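Local atomic coordinates of extracellular solute-binding protein, family 1 (Bifidobacterium longum subsp. infantis ATCC 15697, PDB entry 3QUF), a protein that probably binds a solute outside the cell membrane and delivers it to an uptake transporter, as other family 1 extracellular solute-binding proteins do. Residues Y143-L148 against D276-V281; A151-F156 against I164-K169. All coordinates share one frame; numbering follows the deposited sequence.

In the fold
Interactions 1 and 2 lie side by side on the same side of the chain's centre, their centres about 12 Å apart. Along the sequence, interaction 2 is nested inside the long loop that interaction 1 closes. Strand 135-144 runs directly into helix 145-150, and the turn after that helix leads through 151-156 to helix 160-172. Leu148 is the shared piece: its O probably accepts a hydrogen bond from Tyr153 N at 2.9 Å, and its CD2 lies 3.5 Å from Met166 SE in the modelled conformer. The rings of Tyr143 and Phe156 also meet, with CD1 of Tyr143 3.5 Å from CD1 of Phe156.

Interaction 1. Residues Y143-L148 against D276-V281; sequences YNKDIL and DIDFGV
Tyr143 and Gly280 form an antiparallel hydrogen-bonded pair, with Tyr143 N donating to Gly280 O and Gly280 N to Tyr143 O, both at 2.9 Å, and Asn144 faces Phe279 in the next, non-hydrogen-bonded pair. Beyond it residues 143-148 turn into a helix, and one further backbone bond, Lys145 N to Asp278 O at 2.9 Å, follows past the last bridge as the helix begins. The Tyr143 ring lies over Gly280: CG sits between the backbone N and the carbonyl carbon (chi1 64°), which brings one face above Gly280 CA, 3.9 Å from the ring centroid, in a CH-pi contact. Gly280, having no side chain, lets the ring settle directly on its CA. Lys145 follows the same side, its extended chain passing Asp278 with CD 3.6 Å from OD1; NZ stops short of a salt bridge, though the opposite charges probably attract. Asn144 is the N-cap. Its OD1 accepts from Ile147 N at 3.3 Å, with the donor above the carbonyl plane, and more weakly from Asp146 N. A water donates to the same OD1 and accepts from Asp278 N at 2.9 Å, tying the cap to segment 276-281. Ile277 CG2 packs on the Asn144 amide, 3.7 Å from CG. The join fits a strand-to-helix junction at the end of strand 135-144: Phe254 of helix 247-255 touches Asn144, Ile277 and Phe279, Gly260 bonds to the Asn144 backbone from strand 259-264, and Leu148 leans on helix 160-172.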
ATOM      1  N   TYR A 143      19.254   1.145   2.145  1.00 20.21           N
ATOM      2  CA  TYR A 143      20.542   1.620   1.604  1.00 21.05           C
ATOM      3  C   TYR A 143      21.770   0.986   2.242  1.00 22.84           C
ATOM      4  O   TYR A 143      21.740   0.557   3.395  1.00 22.26           O
ATOM      5  CB  TYR A 143      20.639   3.164   1.642  1.00 21.54           C
ATOM      6  CG  TYR A 143      20.630   3.765   3.032  1.00 22.92           C
ATOM      7  CD1 TYR A 143      19.433   4.007   3.686  1.00 24.94           C
ATOM      8  CD2 TYR A 143      21.821   4.090   3.676  1.00 27.46           C
ATOM      9  CE1 TYR A 143      19.405   4.564   4.959  1.00 28.19           C
ATOM     10  CE2 TYR A 143      21.813   4.633   4.952  1.00 29.60           C
ATOM     11  CZ  TYR A 143      20.613   4.873   5.581  1.00 30.15           C
ATOM     12  OH  TYR A 143      20.600   5.415   6.836  1.00 34.07           O
ATOM     13  N   ASN A 144      22.828   0.909   1.445  1.00 23.40           N
ATOM     14  CA  ASN A 144      24.098   0.305   1.848  1.00 25.54           C
ATOM     15  C   ASN A 144      24.945   1.438   2.446  1.00 26.38           C
ATOM     16  O   ASN A 144      25.433   2.326   1.727  1.00 27.18           O
ATOM     17  CB  ASN A 144      24.759  -0.331   0.624  1.00 25.49           C
ATOM     18  CG  ASN A 144      26.099  -0.982   0.952  1.00 28.04           C
ATOM     19  OD1 ASN A 144      26.774  -0.569   1.892  1.00 31.93           O
ATOM     20  ND2 ASN A 144      26.492  -1.978   0.162  1.00 28.73           N
ATOM     21  N   LYS A 145      25.069   1.435   3.767  1.00 27.98           N
ATOM     22  CA  LYS A 145      25.755   2.515   4.468  1.00 30.22           C
ATOM     23  C   LYS A 145      27.205   2.724   4.003  1.00 31.96           C
ATOM     24  O   LYS A 145      27.700   3.862   3.977  1.00 32.89           O
ATOM     25  CB  LYS A 145      25.724   2.264   5.974  1.00 30.74           C
ATOM     26  CG  LYS A 145      24.337   2.332   6.580  1.00 32.14           C
ATOM     27  CD  LYS A 145      24.378   2.064   8.066  1.00 35.40           C
ATOM     28  CE  LYS A 145      23.077   2.447   8.724  1.00 37.40           C
ATOM     29  NZ  LYS A 145      23.124   2.380  10.217  1.00 40.15           N
ATOM     30  N   ASP A 146      27.869   1.640   3.609  1.00 33.44           N
ATOM     31  CA  ASP A 146      29.277   1.700   3.166  1.00 35.58           C
ATOM     32  C   ASP A 146      29.417   2.369   1.825  1.00 35.29           C
ATOM     33  O   ASP A 146      30.318   3.190   1.644  1.00 37.34           O
ATOM     34  CB  ASP A 146      29.873   0.299   3.119  1.00 36.64           C
ATOM     35  CG  ASP A 146      29.974  -0.318   4.503  1.00 40.98           C
ATOM     36  OD1 ASP A 146      30.211   0.450   5.472  1.00 45.71           O
ATOM     37  OD2 ASP A 146      29.802  -1.555   4.642  1.00 46.25           O
ATOM     38  N   ILE A 147      28.529   2.039   0.890  1.00 34.17           N
ATOM     39  CA  ILE A 147      28.520   2.709  -0.403  1.00 34.00           C
ATOM     40  C   ILE A 147      28.227   4.203  -0.205  1.00 33.94           C
ATOM     41  O   ILE A 147      28.915   5.054  -0.784  1.00 34.87           O
ATOM     42  CB  ILE A 147      27.535   2.076  -1.392  1.00 33.35           C
ATOM     43  CG1 ILE A 147      27.964   0.645  -1.740  1.00 34.44           C
ATOM     44  CG2 ILE A 147      27.418   2.926  -2.647  1.00 32.39           C
ATOM     45  CD1 ILE A 147      26.989  -0.088  -2.640  1.00 33.43           C
ATOM     46  N   LEU A 148      27.237   4.535   0.627  1.00 33.18           N
ATOM     47  CA  LEU A 148      26.939   5.944   0.872  1.00 33.57           C
ATOM     48  C   LEU A 148      28.129   6.675   1.510  1.00 35.74           C
ATOM     49  O   LEU A 148      28.456   7.798   1.108  1.00 36.33           O
ATOM     50  CB  LEU A 148      25.648   6.140   1.685  1.00 32.52           C
ATOM     51  CG  LEU A 148      24.410   6.345   0.801  1.00 31.45           C
ATOM     52  CD1 LEU A 148      24.113   5.066   0.025  1.00 29.63           C
ATOM     53  CD2 LEU A 148      23.223   6.805   1.637  1.00 31.69           C
ATOM     54  N   ASP A 276      25.832  -9.658   4.215  1.00 35.87           N
ATOM     55  CA  ASP A 276      26.975  -8.922   4.732  1.00 37.41           C
ATOM     56  C   ASP A 276      26.776  -7.410   4.703  1.00 35.53           C
ATOM     57  O   ASP A 276      27.712  -6.667   5.019  1.00 35.80           O
ATOM     58  CB  ASP A 276      28.210  -9.201   3.855  1.00 39.61           C
ATOM     59  CG  ASP A 276      28.720 -10.602   3.981  1.00 45.51           C
ATOM     60  OD1 ASP A 276      28.200 -11.350   4.848  1.00 52.41           O
ATOM     61  OD2 ASP A 276      29.664 -10.949   3.212  1.00 50.85           O
ATOM     62  N   ILE A 277      25.603  -6.943   4.282  1.00 33.21           N
ATOM     63  CA  ILE A 277      25.416  -5.512   4.095  1.00 31.92           C
ATOM     64  C   ILE A 277      25.052  -4.790   5.398  1.00 31.34           C
ATOM     65  O   ILE A 277      24.112  -5.166   6.090  1.00 30.91           O
ATOM     66  CB  ILE A 277      24.305  -5.190   3.063  1.00 31.22           C
ATOM     67  CG1 ILE A 277      24.511  -5.986   1.764  1.00 31.69           C
ATOM     68  CG2 ILE A 277      24.274  -3.665   2.802  1.00 27.63           C
ATOM     69  CD1 ILE A 277      25.882  -5.808   1.119  1.00 32.69           C
ATOM     70  N   ASP A 278      25.806  -3.740   5.701  1.00 31.63           N
ATOM     71  CA  ASP A 278      25.434  -2.802   6.744  1.00 31.54           C
ATOM     72  C   ASP A 278      24.407  -1.845   6.114  1.00 28.82           C
ATOM     73  O   ASP A 278      24.784  -0.899   5.450  1.00 30.16           O
ATOM     74  CB  ASP A 278      26.658  -2.025   7.227  1.00 33.38           C
ATOM     75  CG  ASP A 278      26.372  -1.164   8.463  1.00 35.84           C
ATOM     76  OD1 ASP A 278      25.276  -1.298   9.042  1.00 38.52           O
ATOM     77  OD2 ASP A 278      27.265  -0.353   8.840  1.00 41.10           O
ATOM     78  N   PHE A 279      23.144  -2.135   6.314  1.00 27.94           N
ATOM     79  CA  PHE A 279      22.055  -1.376   5.645  1.00 26.12           C
ATOM     80  C   PHE A 279      21.251  -0.489   6.600  1.00 26.35           C
ATOM     81  O   PHE A 279      21.086  -0.807   7.765  1.00 27.08           O
ATOM     82  CB  PHE A 279      21.120  -2.339   4.902  1.00 25.88           C
ATOM     83  CG  PHE A 279      20.202  -3.145   5.804  1.00 25.16           C
ATOM     84  CD1 PHE A 279      20.635  -4.338   6.373  1.00 25.76           C
ATOM     85  CD2 PHE A 279      18.920  -2.709   6.093  1.00 25.27           C
ATOM     86  CE1 PHE A 279      19.788  -5.071   7.209  1.00 25.74           C
ATOM     87  CE2 PHE A 279      18.066  -3.436   6.924  1.00 25.13           C
ATOM     88  CZ  PHE A 279      18.509  -4.626   7.481  1.00 26.40           C
ATOM     89  N   GLY A 280      20.728   0.623   6.076  1.00 25.32           N
ATOM     90  CA  GLY A 280      19.775   1.432   6.813  1.00 25.28           C
ATOM     91  C   GLY A 280      18.481   1.528   6.038  1.00 23.34           C
ATOM     92  O   GLY A 280      18.404   1.045   4.911  1.00 21.79           O
ATOM     93  N   VAL A 281      17.451   2.113   6.655  1.00 22.78           N
ATOM     94  CA  VAL A 281      16.152   2.247   6.028  1.00 22.29           C
ATOM     95  C   VAL A 281      15.664   3.676   6.164  1.00 22.87           C
ATOM     96  O   VAL A 281      15.502   4.149   7.297  1.00 24.70           O
ATOM     97  CB  VAL A 281      15.084   1.309   6.644  1.00 22.41           C
ATOM     98  CG1 VAL A 281      13.769   1.437   5.898  1.00 21.74           C
ATOM     99  CG2 VAL A 281      15.593  -0.155   6.602  1.00 22.59           C
TER
HETATM  100  O   HOH W   1      27.693  -2.454   3.881  1.00 36.60           O

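Interaction 2. Residues A151-F156 against I164-K169; sequences AGYDKF and IEMGKK
Tyr153 lies across helix 160-172, with one ring face on the selenomethionine at Met166 and its hydroxyl at Lys169. With chi1 at -174°, Met166 CG swings out from the helix to lie over that face, 3.5 Å from the ring centroid and 15° off the normal, displaced toward CE1 and CD1, a CH-pi contact. The selenium follows over the face at 4.6 Å from the same centroid, a Met-aromatic contact in which selenium stands in for sulfur. A bend at chi3 carries CE on toward Phe156, whose CZ lies 4.3 Å away. Phe156 meets the selenium obliquely, in a second and more distant Met-aromatic contact. These contacts of Met166 belong to one of two modelled conformers and are less certain for it. At the far end of the tyrosine, Lys169 NZ donates to OH at 2.8 Å. The lysine chain is extended beyond CG and crosses the tyrosine at about a right angle; on the way its CD passes Ala151 O at 3.7 Å, while the CB atoms of Ala151 and Lys169 touch. Further out, Gly152, with its positive phi, ends helix 145-150 in a Schellman motif, and the chain then leads into Tyr153. Leu148 of that helix touches Tyr153 and Phe156, and Pro157 adds to the packing on Met166. The contact thus fastens the connection between two consecutive helices to the second of them. Chemically it is a mixed surface: apolar and polarisable on the ring face, polar at the phenol oxygen, where the bond from a probably charged ammonium steadies the ring's outer end and may polarise the hydroxyl.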
ATOM      1  N   ALA A 151      30.734   7.745  -0.827  1.00 40.66           N
ATOM      2  CA  ALA A 151      30.304   8.925  -1.584  1.00 40.78           C
ATOM      3  C   ALA A 151      30.170  10.200  -0.718  1.00 40.83           C
ATOM      4  O   ALA A 151      29.734  11.254  -1.220  1.00 41.04           O
ATOM      5  CB  ALA A 151      28.980   8.626  -2.310  1.00 39.49           C
ATOM      6  N   GLY A 152      30.550  10.113   0.562  1.00 41.15           N
ATOM      7  CA  GLY A 152      30.511  11.257   1.482  1.00 41.42           C
ATOM      8  C   GLY A 152      29.226  11.475   2.276  1.00 41.28           C
ATOM      9  O   GLY A 152      29.044  12.541   2.870  1.00 41.68           O
ATOM     10  N   TYR A 153      28.330  10.478   2.298  1.00 40.21           N
ATOM     11  CA  TYR A 153      27.067  10.596   3.020  1.00 39.97           C
ATOM     12  C   TYR A 153      27.039   9.693   4.241  1.00 40.11           C
ATOM     13  O   TYR A 153      27.158   8.470   4.115  1.00 40.40           O
ATOM     14  CB  TYR A 153      25.879  10.248   2.106  1.00 38.82           C
ATOM     15  CG  TYR A 153      25.728  11.196   0.953  1.00 39.05           C
ATOM     16  CD1 TYR A 153      26.536  11.072  -0.171  1.00 40.09           C
ATOM     17  CD2 TYR A 153      24.802  12.240   0.995  1.00 37.52           C
ATOM     18  CE1 TYR A 153      26.424  11.953  -1.233  1.00 39.61           C
ATOM     19  CE2 TYR A 153      24.674  13.117  -0.058  1.00 37.59           C
ATOM     20  CZ  TYR A 153      25.489  12.974  -1.177  1.00 38.99           C
ATOM     21  OH  TYR A 153      25.373  13.842  -2.245  1.00 41.41           O
ATOM     22  N   ASP A 154      26.875  10.301   5.414  1.00 40.36           N
ATOM     23  CA  ASP A 154      26.685   9.563   6.661  0.50 40.49           C
ATOM     24  C   ASP A 154      25.197   9.435   6.998  1.00 39.31           C
ATOM     25  O   ASP A 154      24.833   8.690   7.910  1.00 38.82           O
ATOM     26  CB  ASP A 154      27.425  10.242   7.826  0.50 41.97           C
ATOM     27  CG  ASP A 154      26.577  11.287   8.541  0.50 43.22           C
ATOM     28  OD1 ASP A 154      26.401  12.402   7.995  0.50 45.80           O
ATOM     29  OD2 ASP A 154      26.093  10.985   9.659  0.50 45.58           O
ATOM     30  N   LYS A 155      24.351  10.177   6.261  1.00 37.60           N
ATOM     31  CA  LYS A 155      22.903  10.188   6.438  1.00 36.02           C
ATOM     32  C   LYS A 155      22.238  10.138   5.059  1.00 33.04           C
ATOM     33  O   LYS A 155      22.815  10.570   4.052  1.00 32.03           O
ATOM     34  CB  LYS A 155      22.460  11.474   7.133  1.00 37.65           C
ATOM     35  CG  LYS A 155      22.756  11.528   8.644  1.00 42.55           C
ATOM     36  CD  LYS A 155      22.619  12.961   9.197  1.00 47.62           C
ATOM     37  CE  LYS A 155      21.150  13.438   9.272  1.00 49.84           C
ATOM     38  NZ  LYS A 155      20.331  12.669  10.266  1.00 51.47           N
ATOM     39  N   PHE A 156      21.016   9.631   5.016  1.00 29.55           N
ATOM     40  CA  PHE A 156      20.327   9.515   3.748  1.00 26.70           C
ATOM     41  C   PHE A 156      19.777  10.864   3.313  1.00 25.79           C
ATOM     42  O   PHE A 156      19.235  11.589   4.143  1.00 25.70           O
ATOM     43  CB  PHE A 156      19.203   8.487   3.825  1.00 26.33           C
ATOM     44  CG  PHE A 156      18.821   7.962   2.486  1.00 24.51           C
ATOM     45  CD1 PHE A 156      19.564   6.967   1.891  1.00 24.78           C
ATOM     46  CD2 PHE A 156      17.772   8.522   1.779  1.00 23.71           C
ATOM     47  CE1 PHE A 156      19.254   6.511   0.627  1.00 24.38           C
ATOM     48  CE2 PHE A 156      17.467   8.085   0.516  1.00 24.04           C
ATOM     49  CZ  PHE A 156      18.208   7.063  -0.069  1.00 25.59           C
ATOM     50  N   ILE A 164      19.555  12.849  -6.149  1.00 23.50           N
ATOM     51  CA  ILE A 164      20.148  12.830  -7.483  1.00 24.76           C
ATOM     52  C   ILE A 164      21.654  13.110  -7.338  1.00 26.43           C
ATOM     53  O   ILE A 164      22.488  12.406  -7.936  1.00 27.88           O
ATOM     54  CB  ILE A 164      19.477  13.837  -8.438  1.00 24.68           C
ATOM     55  CG1 ILE A 164      18.063  13.362  -8.803  1.00 23.35           C
ATOM     56  CG2 ILE A 164      20.297  14.009  -9.726  1.00 27.27           C
ATOM     57  CD1 ILE A 164      17.227  14.380  -9.582  1.00 25.63           C
ATOM     58  N   GLU A 165      22.000  14.104  -6.529  1.00 27.12           N
ATOM     59  CA  GLU A 165      23.419  14.455  -6.320  1.00 28.97           C
ATOM     60  C   GLU A 165      24.179  13.275  -5.688  1.00 29.61           C
ATOM     61  O   GLU A 165      25.296  12.975  -6.105  1.00 30.50           O
ATOM     62  CB  GLU A 165      23.559  15.692  -5.441  1.00 30.19           C
ATOM     63  CG  GLU A 165      23.151  17.003  -6.118  1.00 33.99           C
ATOM     64  CD  GLU A 165      23.909  17.309  -7.435  1.00 40.23           C
ATOM     65  OE1 GLU A 165      25.164  17.306  -7.433  1.00 44.20           O
ATOM     66  OE2 GLU A 165      23.239  17.555  -8.473  1.00 44.18           O
HETATM   67  N   MSE A 166      23.557  12.586  -4.729  1.00 28.15           N
HETATM   68  CA  MSE A 166      24.174  11.413  -4.105  0.50 28.97           C
HETATM   69  C   MSE A 166      24.375  10.293  -5.117  1.00 28.70           C
HETATM   70  O   MSE A 166      25.430   9.646  -5.123  1.00 30.37           O
HETATM   71  CB  MSE A 166      23.313  10.900  -2.952  0.50 28.52           C
HETATM   72  CG  MSE A 166      23.926   9.758  -2.142  0.50 30.77           C
HETATM   73 SE   MSE A 166      22.585   8.775  -1.146  0.50 36.00          SE
HETATM   74  CE  MSE A 166      21.441   8.241  -2.649  0.50 31.36           C
ATOM     75  N   GLY A 167      23.381  10.081  -5.957  1.00 27.60           N
ATOM     76  CA  GLY A 167      23.410   9.025  -6.944  1.00 28.59           C
ATOM     77  C   GLY A 167      24.553   9.229  -7.937  1.00 30.49           C
ATOM     78  O   GLY A 167      25.216   8.264  -8.328  1.00 30.95           O
ATOM     79  N   LYS A 168      24.742  10.475  -8.366  1.00 31.50           N
ATOM     80  CA  LYS A 168      25.753  10.779  -9.389  1.00 33.31           C
ATOM     81  C   LYS A 168      27.120  10.427  -8.850  1.00 34.75           C
ATOM     82  O   LYS A 168      27.950   9.868  -9.578  1.00 36.46           O
ATOM     83  CB  LYS A 168      25.673  12.243  -9.831  1.00 34.06           C
ATOM     84  CG  LYS A 168      24.422  12.532 -10.642  1.00 34.93           C
ATOM     85  CD  LYS A 168      24.396  13.866 -11.383  1.00 40.69           C
ATOM     86  CE  LYS A 168      24.042  15.035 -10.488  1.00 42.91           C
ATOM     87  NZ  LYS A 168      24.418  16.324 -11.179  1.00 45.64           N
ATOM     88  N   LYS A 169      27.338  10.745  -7.579  1.00 34.69           N
ATOM     89  CA  LYS A 169      28.595  10.459  -6.902  1.00 36.00           C
ATOM     90  C   LYS A 169      28.838   8.971  -6.745  1.00 35.89           C
ATOM     91  O   LYS A 169      29.951   8.509  -6.921  1.00 35.00           O
ATOM     92  CB  LYS A 169      28.631  11.113  -5.535  1.00 36.16           C
ATOM     93  CG  LYS A 169      28.625  12.636  -5.560  1.00 41.02           C
ATOM     94  CD  LYS A 169      28.611  13.196  -4.132  1.00 45.02           C
ATOM     95  CE  LYS A 169      28.420  14.724  -4.065  1.00 46.95           C
ATOM     96  NZ  LYS A 169      27.842  15.139  -2.731  1.00 47.71           N
TER